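Local structure of beta-fructofuranosidase (Arthrobacter, 3WPU) at residues A[71-76]-A[105-110]; A[150-155]-A[179-184]; A[157-162]-A[184-189]; A[197-202]-A[225-230]. The protein is a bacterial beta-fructofuranosidase of the levansucrase/invertase family, whose members are built on a five-bladed beta-propeller. All coordinates share one frame; numbering follows the deposited sequence.

Overall arrangement
The four contacts draw on one large mixed sheet and follow it from strand 72-81 across to strand 213-226. Contact 1 stands somewhat apart, its centre about 17 Å from that of contact 3, although strands 72-81 and 159-169 are neighbours. Contacts 2 and 3 share Phe184, have centres about 10 Å apart and interlock through Asp181 and Gln160, whose OD1 and NE2 are 2.8 Å apart. Contact 4 continues the sheet, its centre about 9 Å from that of contact 2, with Arg199 reaching the 150-155 loop. In contact 1 one glycerol bonds Trp75 and Asp76 and another Asp108 and Arg110; both probably come from the crystallisation liquor, but this end of the series may border a pocket.

Contact 1: A[71-76]-A[105-110]; sequences QVWVWD and LGFDDR
Two tryptophans of strand 72-81 receive the turn 105-110, each in its own way. Trp73 presents both an edge and a face. At the edge its NE1 donates to Leu105 O (2.8 Å), the acceptor lying slightly out of the indole plane; over the face come Phe107 CB and CD1, the latter 3.5 Å from Trp73 CD2. The Phe107 ring is inclined at 48° to the six-membered ring of Trp73, neither stacked nor perpendicular. Trp75 takes Arg110 on one face. The arginine chain runs extended over the indole, with CD 3.5 Å from the centroid of the six-membered ring, and the guanidinium stands almost upright on the ring, at 89° to it. Its CZ lies 4.4 Å from the centroid of the five-membered ring, a cation-pi contact made edge-on. A bond within the turn helps hold that rotation: Arg110 NH1 meets Phe107 O at 2.9 Å while sitting over the centre of the Phe107 ring. Phe107 is thus held between Trp73 and the guanidinium, its CG swung anti to the backbone N (chi1 -168°). One glycerol bonds Trp75 NE1 and a second Arg110 NH2; both probably come from the crystallisation liquor, though they may mark a pocket. The turn links strands 93-102 and 115-122, strand 93-102 pairs with 72-81, and Phe434 of strand 430-434 packs against Phe107, Trp75 and Arg110.

Contact 2: A[150-155]-A[179-184]; sequences QIFEDQ and FTDVAF
The irregular loop 150-155 approaches strand 179-184 without pairing with it: the nearest CA atoms, those of Phe152 and Ala183, remain 7.6 Å apart, and side chains bridge the interval. Phe152 does most of this. One face of its ring receives the methyl of Ala183, whose CB sits 3.7 Å from the ring centroid and only 9° off the normal, a well-centred CH-pi contact. Ile151 CG1 lies over the opposite face, nearer the rim, so the ring is held between its own neighbour in the loop and the strand. The edge of the ring is turned to the strand backbone, with Phe152 CZ 3.4 Å from Asp181 O. Ile151 meets Asp181 from the opposite direction; its CG1 stands between backbone N and carbonyl carbon (chi1 66°), which carries CD1 forward to within 3.2 Å of Asp181 OD2. The carboxylate is also 3.9 Å from the ring, between Asp181 OD2 and Phe152 CE2, with the two planes 64° apart. Its other oxygen, OD1, accepts from Gln160 NE2 on the adjoining strand. Glu153 forms a salt bridge with Arg199, tying the loop to strand 197-210. The loop brings only carbon to the touching surfaces, yet it packs on a buried carboxylate; such surroundings would probably favour a raised pKa, while the hydrogen bond from Gln160 would probably offset part of that effect.

Contact 3: A[157-162]-A[184-189]; sequences FSHQTQ and FYRNSD
Tyr185 lays one face of its ring over the start of segment 157-162, beside a classic beta bulge: Phe157 CB sits 4.0 Å from the ring centroid in a CH-pi contact, displaced toward the rim. The edge of the Phe157 ring in turn meets Tyr185 OH in plane, while Gln160 CG lies over one of its faces. Phe184 is approached at its edge, by His159 O and by Thr161 OG1, the latter 3.6 Å from CE2. In the bulge Ser158 and His159 together face Phe184, at the end of the antiparallel pairing between strands 159-169 and 174-184. Phe184 N donates almost straight to His159 O (3.0 Å, 174°), and Phe184 O accepts from Ser158 N at 2.8 Å, with His159 N adding a weak bond at 3.5 Å. As His159 and Phe184 put their side chains on the same face of the sheet, His159 CB packs 3.7 Å from Phe184 CD2. The bent chain of Arg186 passes the imidazole at about a right angle, bringing CD near ND1. Tyr185 OH is held by Asp154 O in the preceding loop, and Lys194 adds a cation-pi partner to its ring. Ser158 also fastens the bulge through its side chain: OG stands between backbone N and carbonyl carbon (chi1 55°), where it receives Arg186 N at 2.9 Å and shares a hydrogen bond with His159 ND1 at 2.8 Å.

Contact 4: A[197-202]-A[225-230]; sequences DPRIAL and LLQADG
Ile200 and Leu226 form an antiparallel hydrogen-bonded pair, their CA atoms 5.0 Å apart and the touching parts of the two segments 172° from one another in direction. Here the hairpin of strands 197-210 and 213-226 carries a classic beta bulge, for Leu225 and Leu226 both face Ile200. Ile200 O takes two donors: Leu225 N at 2.8 Å, in the carbonyl plane, and Leu226 N at 3.2 Å, somewhat tilted from it. Ile200 N returns a bond to Leu226 O. The bulge turns Leu225 toward the partner strand, where CB presses close to Ile200 O and CD1 reaches Leu202 CB at 3.9 Å. On the sheet face bearing Ile200 and Leu226, the two CB atoms meet at 4.2 Å, and Met261 of strand 260-266 packs against both residues. Arg199 and Gln227 run side by side in the same direction. The arginine is extended from CG to NE, and Gln227 OE1 hovers over one face of its guanidinium, 3.8 Å from NE, with the amide plane turned 40° from it. The edge of that guanidinium grips Asp197 side-on, NE to OD1 and NH2 to OD2, both oxygens met on the syn side. Asp224 adds a further salt bridge through NH1, so this buried cation has more than one acidic partner. Beyond the pairing, one water donates to Pro198 O at 2.7 Å and accepts from Ala228 N at 2.9 Å.

Contact 1: A[71-76]-A[105-110]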
loop_
_atom_site.group_PDB
_atom_site.type_symbol
_atom_site.label_atom_id
_atom_site.label_comp_id
_atom_site.label_asym_id
_atom_site.label_seq_id
_atom_site.Cartn_x
_atom_site.Cartn_y
_atom_site.Cartn_z
ATOM N N GLN A 71 13.356 7.520 -17.068
ATOM C CA GLN A 71 13.999 8.663 -16.413
ATOM C C GLN A 71 14.395 8.334 -14.975
ATOM O O GLN A 71 15.437 8.783 -14.504
ATOM C CB GLN A 71 13.087 9.892 -16.375
ATOM C CG GLN A 71 12.800 10.574 -17.694
ATOM C CD GLN A 71 11.748 11.642 -17.493
ATOM O OE1 GLN A 71 12.051 12.723 -16.986
ATOM N NE2 GLN A 71 10.489 11.314 -17.810
ATOM N N VAL A 72 13.519 7.605 -14.277
ATOM C CA VAL A 72 13.725 7.195 -12.893
ATOM C C VAL A 72 13.280 5.736 -12.685
ATOM O O VAL A 72 12.594 5.160 -13.543
ATOM C CB VAL A 72 12.906 8.072 -11.894
ATOM C CG1 VAL A 72 13.553 9.440 -11.701
ATOM C CG2 VAL A 72 11.450 8.189 -12.303
ATOM N N TRP A 73 13.691 5.153 -11.559
ATOM C CA TRP A 73 13.095 3.915 -11.066
ATOM C C TRP A 73 11.903 4.340 -10.240
ATOM O O TRP A 73 12.021 5.258 -9.454
ATOM C CB TRP A 73 14.023 3.133 -10.152
ATOM C CG TRP A 73 15.306 2.590 -10.747
ATOM C CD1 TRP A 73 16.561 2.944 -10.391
ATOM C CD2 TRP A 73 15.438 1.548 -11.718
ATOM N NE1 TRP A 73 17.492 2.195 -11.113
ATOM C CE2 TRP A 73 16.813 1.330 -11.919
ATOM C CE3 TRP A 73 14.526 0.754 -12.424
ATOM C CZ2 TRP A 73 17.290 0.369 -12.815
ATOM C CZ3 TRP A 73 15.002 -0.167 -13.330
ATOM C CH2 TRP A 73 16.367 -0.367 -13.499
ATOM N N VAL A 74 10.788 3.656 -10.426
ATOM C CA VAL A 74 9.553 3.977 -9.701
ATOM C C VAL A 74 9.106 2.746 -8.954
ATOM O O VAL A 74 9.099 1.663 -9.524
ATOM C CB VAL A 74 8.433 4.347 -10.705
ATOM C CG1 VAL A 74 7.147 4.658 -9.957
ATOM C CG2 VAL A 74 8.840 5.520 -11.581
ATOM N N TRP A 75 8.642 2.884 -7.707
ATOM C CA TRP A 75 8.010 1.735 -7.050
ATOM C C TRP A 75 6.768 2.167 -6.299
ATOM O O TRP A 75 5.803 2.583 -6.978
ATOM C CB TRP A 75 8.980 0.820 -6.279
ATOM C CG TRP A 75 9.833 1.337 -5.079
ATOM C CD1 TRP A 75 9.790 0.832 -3.803
ATOM C CD2 TRP A 75 10.873 2.345 -5.056
ATOM N NE1 TRP A 75 10.695 1.443 -3.008
ATOM C CE2 TRP A 75 11.372 2.389 -3.736
ATOM C CE3 TRP A 75 11.441 3.204 -6.022
ATOM C CZ2 TRP A 75 12.379 3.269 -3.343
ATOM C CZ3 TRP A 75 12.444 4.079 -5.631
ATOM C CH2 TRP A 75 12.916 4.099 -4.304
ATOM N N ASP A 76 6.738 2.075 -4.979
ATOM C CA ASP A 76 5.470 2.320 -4.263
ATOM C C ASP A 76 4.808 3.616 -4.743
ATOM O O ASP A 76 5.440 4.665 -4.758
ATOM C CB ASP A 76 5.642 2.478 -2.766
ATOM C CG ASP A 76 6.388 1.353 -2.097
ATOM O OD1 ASP A 76 6.904 0.431 -2.740
ATOM O OD2 ASP A 76 6.471 1.433 -0.863
ATOM N N LEU A 105 21.229 4.296 -10.499
ATOM C CA LEU A 105 21.416 3.368 -9.389
ATOM C C LEU A 105 21.053 1.928 -9.767
ATOM O O LEU A 105 20.173 1.697 -10.598
ATOM C CB LEU A 105 20.532 3.781 -8.189
ATOM C CG LEU A 105 20.863 5.148 -7.620
ATOM C CD1 LEU A 105 19.760 5.635 -6.670
ATOM C CD2 LEU A 105 22.194 5.166 -6.919
ATOM N N GLY A 106 21.746 0.961 -9.165
ATOM C CA GLY A 106 21.221 -0.412 -9.128
ATOM C C GLY A 106 19.864 -0.406 -8.451
ATOM O O GLY A 106 19.691 0.260 -7.423
ATOM N N PHE A 107 18.901 -1.107 -9.052
ATOM C CA PHE A 107 17.525 -1.108 -8.543
ATOM C C PHE A 107 17.470 -1.532 -7.085
ATOM O O PHE A 107 16.665 -1.012 -6.323
ATOM C CB PHE A 107 16.616 -2.006 -9.412
ATOM C CG PHE A 107 15.153 -1.855 -9.132
ATOM C CD1 PHE A 107 14.561 -0.606 -9.123
ATOM C CD2 PHE A 107 14.353 -2.980 -8.914
ATOM C CE1 PHE A 107 13.210 -0.464 -8.853
ATOM C CE2 PHE A 107 13.009 -2.849 -8.665
ATOM C CZ PHE A 107 12.426 -1.592 -8.635
ATOM N N ASP A 108 18.346 -2.439 -6.657
ATOM C CA ASP A 108 18.325 -2.915 -5.272
ATOM C C ASP A 108 18.967 -1.934 -4.272
ATOM O O ASP A 108 18.863 -2.121 -3.051
ATOM C CB ASP A 108 18.992 -4.287 -5.165
ATOM C CG ASP A 108 18.158 -5.376 -5.787
ATOM O OD1 ASP A 108 16.955 -5.453 -5.474
ATOM O OD2 ASP A 108 18.710 -6.180 -6.553
ATOM N N ASP A 109 19.612 -0.891 -4.784
ATOM C CA ASP A 109 20.197 0.143 -3.933
ATOM C C ASP A 109 19.263 1.330 -3.779
ATOM O O ASP A 109 19.645 2.345 -3.209
ATOM C CB ASP A 109 21.550 0.605 -4.483
ATOM C CG ASP A 109 22.595 -0.488 -4.447
ATOM O OD1 ASP A 109 22.604 -1.276 -3.490
ATOM O OD2 ASP A 109 23.424 -0.565 -5.388
ATOM N N ARG A 110 18.041 1.192 -4.286
ATOM C CA ARG A 110 17.127 2.328 -4.342
ATOM C C ARG A 110 16.675 2.785 -2.965
ATOM O O ARG A 110 16.327 3.955 -2.788
ATOM C CB ARG A 110 15.888 1.989 -5.181
ATOM C CG ARG A 110 14.909 0.955 -4.592
ATOM C CD ARG A 110 13.840 0.499 -5.607
ATOM N NE ARG A 110 12.916 -0.505 -5.063
ATOM C CZ ARG A 110 13.114 -1.816 -5.000
ATOM N NH1 ARG A 110 14.232 -2.356 -5.492
ATOM N NH2 ARG A 110 12.175 -2.603 -4.460
#

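Contact 2: A[150-155]-A[179-184]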
loop_
_atom_site.group_PDB
_atom_site.type_symbol
_atom_site.label_atom_id
_atom_site.label_comp_id
_atom_site.label_asym_id
_atom_site.label_seq_id
_atom_site.Cartn_x
_atom_site.Cartn_y
_atom_site.Cartn_z
ATOM N N GLN A 150 14.562 18.309 8.170
ATOM C CA GLN A 150 14.289 19.269 9.251
ATOM C C GLN A 150 13.917 18.704 10.616
ATOM O O GLN A 150 14.190 19.338 11.639
ATOM C CB GLN A 150 13.273 20.305 8.833
ATOM C CG GLN A 150 11.948 19.838 8.351
ATOM C CD GLN A 150 11.172 21.006 7.757
ATOM O OE1 GLN A 150 10.248 21.494 8.358
ATOM N NE2 GLN A 150 11.628 21.506 6.651
ATOM N N ILE A 151 13.280 17.540 10.644
ATOM C CA ILE A 151 12.730 17.004 11.901
ATOM C C ILE A 151 13.734 16.269 12.778
ATOM O O ILE A 151 13.436 15.970 13.942
ATOM C CB ILE A 151 11.513 16.076 11.642
ATOM C CG1 ILE A 151 11.918 14.802 10.884
ATOM C CG2 ILE A 151 10.404 16.853 10.937
ATOM C CD1 ILE A 151 10.786 13.819 10.665
ATOM N N PHE A 152 14.888 15.913 12.218
ATOM C CA PHE A 152 15.863 15.082 12.926
ATOM C C PHE A 152 16.783 15.884 13.829
ATOM O O PHE A 152 17.506 16.761 13.370
ATOM C CB PHE A 152 16.665 14.248 11.937
ATOM C CG PHE A 152 15.804 13.267 11.198
ATOM C CD1 PHE A 152 15.324 12.126 11.835
ATOM C CD2 PHE A 152 15.413 13.521 9.889
ATOM C CE1 PHE A 152 14.480 11.250 11.162
ATOM C CE2 PHE A 152 14.588 12.642 9.219
ATOM C CZ PHE A 152 14.127 11.502 9.863
ATOM N N GLU A 153 16.711 15.581 15.121
ATOM C CA GLU A 153 17.577 16.211 16.105
ATOM C C GLU A 153 19.043 15.951 15.735
ATOM O O GLU A 153 19.861 16.877 15.708
ATOM C CB GLU A 153 17.251 15.672 17.502
ATOM C CG GLU A 153 15.871 16.086 18.057
ATOM C CD GLU A 153 14.692 15.136 17.726
ATOM O OE1 GLU A 153 14.747 14.396 16.744
ATOM O OE2 GLU A 153 13.666 15.137 18.471
ATOM N N ASP A 154 19.358 14.700 15.413
ATOM C CA ASP A 154 20.692 14.267 14.999
ATOM C C ASP A 154 20.874 14.436 13.493
ATOM O O ASP A 154 20.390 13.638 12.679
ATOM C CB ASP A 154 20.933 12.824 15.435
ATOM C CG ASP A 154 22.341 12.332 15.145
ATOM O OD1 ASP A 154 23.112 13.018 14.454
ATOM O OD2 ASP A 154 22.660 11.226 15.623
ATOM N N GLN A 155 21.580 15.497 13.129
ATOM C CA GLN A 155 21.791 15.854 11.729
ATOM C C GLN A 155 22.986 15.192 11.072
ATOM O O GLN A 155 23.309 15.542 9.946
ATOM C CB GLN A 155 21.927 17.363 11.605
ATOM C CG GLN A 155 20.652 18.088 11.920
ATOM C CD GLN A 155 19.656 18.040 10.768
ATOM O OE1 GLN A 155 18.496 17.623 10.929
ATOM N NE2 GLN A 155 20.108 18.433 9.613
ATOM N N PHE A 179 3.893 10.713 4.959
ATOM C CA PHE A 179 4.968 9.869 4.460
ATOM C C PHE A 179 5.879 9.385 5.573
ATOM O O PHE A 179 5.694 9.703 6.731
ATOM C CB PHE A 179 5.736 10.595 3.349
ATOM C CG PHE A 179 6.576 11.759 3.830
ATOM C CD1 PHE A 179 7.963 11.659 3.901
ATOM C CD2 PHE A 179 5.969 12.956 4.227
ATOM C CE1 PHE A 179 8.738 12.733 4.345
ATOM C CE2 PHE A 179 6.738 14.023 4.673
ATOM C CZ PHE A 179 8.115 13.901 4.731
ATOM N N THR A 180 6.839 8.554 5.205
ATOM C CA THR A 180 7.802 8.034 6.140
ATOM C C THR A 180 9.116 8.744 5.895
ATOM O O THR A 180 9.718 8.618 4.820
ATOM C CB THR A 180 7.976 6.515 6.026
ATOM O OG1 THR A 180 6.698 5.853 5.947
ATOM C CG2 THR A 180 8.790 5.960 7.207
ATOM N N ASP A 181 9.572 9.477 6.898
ATOM C CA ASP A 181 10.742 10.328 6.781
ATOM C C ASP A 181 11.854 9.605 7.525
ATOM O O ASP A 181 11.715 9.352 8.712
ATOM C CB ASP A 181 10.435 11.705 7.385
ATOM C CG ASP A 181 11.434 12.795 6.942
ATOM O OD1 ASP A 181 12.287 12.547 6.043
ATOM O OD2 ASP A 181 11.380 13.923 7.479
ATOM N N VAL A 182 12.925 9.212 6.826
ATOM C CA VAL A 182 13.884 8.274 7.397
ATOM C C VAL A 182 15.317 8.802 7.372
ATOM O O VAL A 182 15.803 9.338 6.353
ATOM C CB VAL A 182 13.855 6.906 6.673
ATOM C CG1 VAL A 182 14.600 5.845 7.469
ATOM C CG2 VAL A 182 12.424 6.447 6.445
ATOM N N ALA A 183 16.008 8.643 8.491
ATOM C CA ALA A 183 17.432 8.997 8.590
ATOM C C ALA A 183 18.247 7.755 8.932
ATOM O O ALA A 183 17.872 6.962 9.789
ATOM C CB ALA A 183 17.664 10.079 9.632
ATOM N N PHE A 184 19.365 7.580 8.225
ATOM C CA PHE A 184 20.267 6.475 8.444
ATOM C C PHE A 184 21.599 7.025 8.917
ATOM O O PHE A 184 22.003 8.121 8.499
ATOM C CB PHE A 184 20.541 5.690 7.163
ATOM C CG PHE A 184 19.307 5.096 6.516
ATOM C CD1 PHE A 184 19.028 3.740 6.629
ATOM C CD2 PHE A 184 18.431 5.898 5.779
ATOM C CE1 PHE A 184 17.906 3.200 6.019
ATOM C CE2 PHE A 184 17.321 5.350 5.140
ATOM C CZ PHE A 184 17.052 4.007 5.289
#

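Contact 3: A[157-162]-A[184-189]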
loop_
_atom_site.group_PDB
_atom_site.type_symbol
_atom_site.label_atom_id
_atom_site.label_comp_id
_atom_site.label_asym_id
_atom_site.label_seq_id
_atom_site.Cartn_x
_atom_site.Cartn_y
_atom_site.Cartn_z
ATOM N N PHE A 157 23.252 12.252 9.826
ATOM C CA PHE A 157 22.858 11.123 9.018
ATOM C C PHE A 157 23.688 10.991 7.739
ATOM O O PHE A 157 24.107 11.993 7.126
ATOM C CB PHE A 157 21.367 11.164 8.676
ATOM C CG PHE A 157 20.841 12.527 8.316
ATOM C CD1 PHE A 157 21.077 13.066 7.055
ATOM C CD2 PHE A 157 20.076 13.267 9.225
ATOM C CE1 PHE A 157 20.566 14.305 6.702
ATOM C CE2 PHE A 157 19.573 14.515 8.871
ATOM C CZ PHE A 157 19.829 15.031 7.612
ATOM N N SER A 158 23.914 9.757 7.355
ATOM C CA SER A 158 24.637 9.444 6.111
ATOM C C SER A 158 23.692 9.377 4.907
ATOM O O SER A 158 24.102 9.599 3.767
ATOM C CB SER A 158 25.359 8.127 6.244
ATOM O OG SER A 158 24.492 7.066 6.616
ATOM N N HIS A 159 22.432 9.044 5.173
ATOM C CA HIS A 159 21.399 8.904 4.136
ATOM C C HIS A 159 20.131 9.476 4.718
ATOM O O HIS A 159 19.954 9.465 5.932
ATOM C CB HIS A 159 21.156 7.446 3.767
ATOM C CG HIS A 159 22.374 6.736 3.274
ATOM N ND1 HIS A 159 23.396 6.332 4.111
ATOM C CD2 HIS A 159 22.727 6.345 2.028
ATOM C CE1 HIS A 159 24.337 5.744 3.391
ATOM N NE2 HIS A 159 23.949 5.729 2.129
ATOM N N GLN A 160 19.261 9.981 3.859
ATOM C CA GLN A 160 18.025 10.575 4.344
ATOM C C GLN A 160 17.023 10.408 3.202
ATOM O O GLN A 160 17.207 10.949 2.116
ATOM C CB GLN A 160 18.267 12.027 4.750
ATOM C CG GLN A 160 17.342 12.572 5.847
ATOM C CD GLN A 160 15.954 12.922 5.360
ATOM O OE1 GLN A 160 15.741 13.975 4.786
ATOM N NE2 GLN A 160 14.984 12.030 5.612
ATOM N N THR A 161 15.982 9.626 3.458
ATOM C CA THR A 161 15.037 9.239 2.412
ATOM C C THR A 161 13.627 9.586 2.779
ATOM O O THR A 161 13.319 9.849 3.931
ATOM C CB THR A 161 15.040 7.738 2.161
ATOM O OG1 THR A 161 14.631 7.020 3.334
ATOM C CG2 THR A 161 16.397 7.280 1.783
ATOM N N GLN A 162 12.792 9.569 1.752
ATOM C CA GLN A 162 11.352 9.600 1.882
ATOM C C GLN A 162 10.838 8.249 1.423
ATOM O O GLN A 162 11.160 7.775 0.328
ATOM C CB GLN A 162 10.714 10.723 1.082
ATOM C CG GLN A 162 11.207 12.107 1.460
ATOM C CD GLN A 162 11.937 12.806 0.335
ATOM O OE1 GLN A 162 11.577 12.658 -0.818
ATOM N NE2 GLN A 162 12.928 13.621 0.677
ATOM N N PHE A 184 19.365 7.580 8.225
ATOM C CA PHE A 184 20.267 6.475 8.444
ATOM C C PHE A 184 21.599 7.025 8.917
ATOM O O PHE A 184 22.003 8.121 8.499
ATOM C CB PHE A 184 20.541 5.690 7.163
ATOM C CG PHE A 184 19.307 5.096 6.516
ATOM C CD1 PHE A 184 19.028 3.740 6.629
ATOM C CD2 PHE A 184 18.431 5.898 5.779
ATOM C CE1 PHE A 184 17.906 3.200 6.019
ATOM C CE2 PHE A 184 17.321 5.350 5.140
ATOM C CZ PHE A 184 17.052 4.007 5.289
ATOM N N TYR A 185 22.287 6.229 9.736
ATOM C CA TYR A 185 23.561 6.642 10.348
ATOM C C TYR A 185 24.569 5.530 10.157
ATOM O O TYR A 185 24.734 4.669 11.016
ATOM C CB TYR A 185 23.340 6.989 11.816
ATOM C CG TYR A 185 22.333 8.084 11.997
ATOM C CD1 TYR A 185 22.725 9.421 12.147
ATOM C CD2 TYR A 185 20.970 7.804 11.998
ATOM C CE1 TYR A 185 21.790 10.437 12.301
ATOM C CE2 TYR A 185 20.036 8.816 12.154
ATOM C CZ TYR A 185 20.447 10.132 12.279
ATOM O OH TYR A 185 19.516 11.136 12.448
ATOM N N ARG A 186 25.214 5.540 8.989
ATOM C CA ARG A 186 26.041 4.418 8.551
ATOM C C ARG A 186 27.495 4.831 8.358
ATOM O O ARG A 186 27.775 5.954 7.942
ATOM C CB ARG A 186 25.487 3.831 7.252
ATOM C CG ARG A 186 24.266 2.930 7.484
ATOM C CD ARG A 186 23.196 3.047 6.416
ATOM N NE ARG A 186 23.363 2.155 5.275
ATOM C CZ ARG A 186 22.491 1.217 4.869
ATOM N NH1 ARG A 186 21.365 0.951 5.514
ATOM N NH2 ARG A 186 22.776 0.513 3.801
ATOM N N ASN A 187 28.398 3.913 8.691
ATOM C CA ASN A 187 29.813 4.072 8.388
ATOM C C ASN A 187 30.028 3.844 6.910
ATOM O O ASN A 187 29.166 3.293 6.229
ATOM C CB ASN A 187 30.666 3.076 9.181
ATOM C CG ASN A 187 30.589 3.293 10.678
ATOM O OD1 ASN A 187 30.141 2.418 11.424
ATOM N ND2 ASN A 187 31.005 4.454 11.123
ATOM N N SER A 188 31.202 4.235 6.427
ATOM C CA SER A 188 31.525 4.120 5.005
ATOM C C SER A 188 31.388 2.686 4.500
ATOM O O SER A 188 31.059 2.469 3.339
ATOM C CB SER A 188 32.936 4.644 4.728
ATOM O OG SER A 188 33.008 5.192 3.428
ATOM N N ASP A 189 31.623 1.712 5.378
ATOM C CA ASP A 189 31.497 0.296 5.022
ATOM C C ASP A 189 30.065 -0.246 5.107
ATOM O O ASP A 189 29.849 -1.450 4.981
ATOM C CB ASP A 189 32.441 -0.560 5.888
ATOM C CG ASP A 189 32.092 -0.527 7.374
ATOM O OD1 ASP A 189 30.977 -0.094 7.743
ATOM O OD2 ASP A 189 32.950 -0.942 8.186
#

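Contact 4: A[197-202]-A[225-230]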
loop_
_atom_site.group_PDB
_atom_site.type_symbol
_atom_site.label_atom_id
_atom_site.label_comp_id
_atom_site.label_asym_id
_atom_site.label_seq_id
_atom_site.Cartn_x
_atom_site.Cartn_y
_atom_site.Cartn_z
ATOM N N ASP A 197 16.256 5.640 11.758
ATOM C CA ASP A 197 15.249 6.474 12.420
ATOM C C ASP A 197 14.168 6.827 11.419
ATOM O O ASP A 197 14.236 7.864 10.770
ATOM C CB ASP A 197 15.915 7.718 12.983
ATOM C CG ASP A 197 15.011 8.524 13.902
ATOM O OD1 ASP A 197 13.795 8.306 13.948
ATOM O OD2 ASP A 197 15.552 9.439 14.546
ATOM N N PRO A 198 13.165 5.938 11.287
ATOM C CA PRO A 198 12.011 6.174 10.439
ATOM C C PRO A 198 10.895 6.821 11.240
ATOM O O PRO A 198 10.528 6.309 12.297
ATOM C CB PRO A 198 11.593 4.775 10.031
ATOM C CG PRO A 198 11.999 3.892 11.167
ATOM C CD PRO A 198 13.148 4.584 11.876
ATOM N N ARG A 199 10.325 7.888 10.703
ATOM C CA ARG A 199 9.234 8.600 11.391
ATOM C C ARG A 199 8.074 8.830 10.464
ATOM O O ARG A 199 8.261 9.049 9.262
ATOM C CB ARG A 199 9.726 9.918 11.939
ATOM C CG ARG A 199 10.936 9.757 12.852
ATOM C CD ARG A 199 11.287 11.033 13.576
ATOM N NE ARG A 199 12.532 10.903 14.323
ATOM C CZ ARG A 199 13.097 11.895 15.007
ATOM N NH1 ARG A 199 12.487 13.065 15.118
ATOM N NH2 ARG A 199 14.261 11.707 15.605
ATOM N N ILE A 200 6.861 8.851 11.025
ATOM C CA ILE A 200 5.689 9.168 10.239
ATOM C C ILE A 200 5.540 10.683 10.311
ATOM O O ILE A 200 5.544 11.272 11.396
ATOM C CB ILE A 200 4.439 8.405 10.744
ATOM C CG1 ILE A 200 4.597 6.928 10.408
ATOM C CG2 ILE A 200 3.180 8.990 10.133
ATOM C CD1 ILE A 200 3.583 6.001 11.018
ATOM N N ALA A 201 5.452 11.297 9.143
ATOM C CA ALA A 201 5.539 12.739 8.984
ATOM C C ALA A 201 4.476 13.247 8.038
ATOM O O ALA A 201 3.869 12.476 7.287
ATOM C CB ALA A 201 6.917 13.123 8.459
ATOM N N LEU A 202 4.272 14.567 8.074
ATOM C CA LEU A 202 3.296 15.250 7.232
ATOM C C LEU A 202 3.949 16.471 6.614
ATOM O O LEU A 202 4.685 17.178 7.293
ATOM C CB LEU A 202 2.126 15.761 8.077
ATOM C CG LEU A 202 1.158 16.776 7.473
ATOM C CD1 LEU A 202 0.386 16.182 6.318
ATOM C CD2 LEU A 202 0.162 17.284 8.544
ATOM N N LEU A 225 5.137 13.405 13.168
ATOM C CA LEU A 225 3.877 12.947 13.795
ATOM C C LEU A 225 4.057 11.832 14.806
ATOM O O LEU A 225 3.504 11.906 15.924
ATOM C CB LEU A 225 2.893 12.491 12.720
ATOM C CG LEU A 225 2.604 13.472 11.572
ATOM C CD1 LEU A 225 1.673 12.807 10.587
ATOM C CD2 LEU A 225 1.996 14.789 12.067
ATOM N N LEU A 226 4.793 10.790 14.417
ATOM C CA LEU A 226 4.934 9.584 15.214
ATOM C C LEU A 226 6.242 8.882 15.015
ATOM O O LEU A 226 6.792 8.880 13.911
ATOM C CB LEU A 226 3.818 8.551 14.869
ATOM C CG LEU A 226 2.372 8.963 15.047
ATOM C CD1 LEU A 226 1.434 7.987 14.348
ATOM C CD2 LEU A 226 2.025 9.048 16.526
ATOM N N GLN A 227 6.761 8.338 16.104
ATOM C CA GLN A 227 7.917 7.444 16.061
ATOM C C GLN A 227 7.636 6.275 16.999
ATOM O O GLN A 227 6.884 6.406 17.971
ATOM C CB GLN A 227 9.205 8.163 16.421
ATOM C CG GLN A 227 9.329 8.639 17.824
ATOM C CD GLN A 227 10.541 9.554 17.989
ATOM O OE1 GLN A 227 10.552 10.684 17.504
ATOM N NE2 GLN A 227 11.557 9.059 18.651
ATOM N N ALA A 228 8.235 5.136 16.713
ATOM C CA ALA A 228 8.003 3.926 17.505
ATOM C C ALA A 228 8.191 4.177 19.005
ATOM O O ALA A 228 9.163 4.825 19.429
ATOM C CB ALA A 228 8.928 2.812 17.035
ATOM N N ASP A 229 7.247 3.676 19.794
ATOM C CA ASP A 229 7.165 3.989 21.222
ATOM C C ASP A 229 7.770 2.937 22.161
ATOM O O ASP A 229 8.252 3.276 23.260
ATOM C CB ASP A 229 5.705 4.154 21.608
ATOM C CG ASP A 229 4.921 2.863 21.460
ATOM O OD1 ASP A 229 4.905 2.279 20.359
ATOM O OD2 ASP A 229 4.350 2.381 22.463
ATOM N N GLY A 230 7.671 1.666 21.789
ATOM C CA GLY A 230 8.297 0.587 22.545
ATOM C C GLY A 230 7.369 -0.171 23.454
ATOM O O GLY A 230 7.789 -1.147 24.071
HETATM O O HOH W 1 10.325 5.127 14.755
#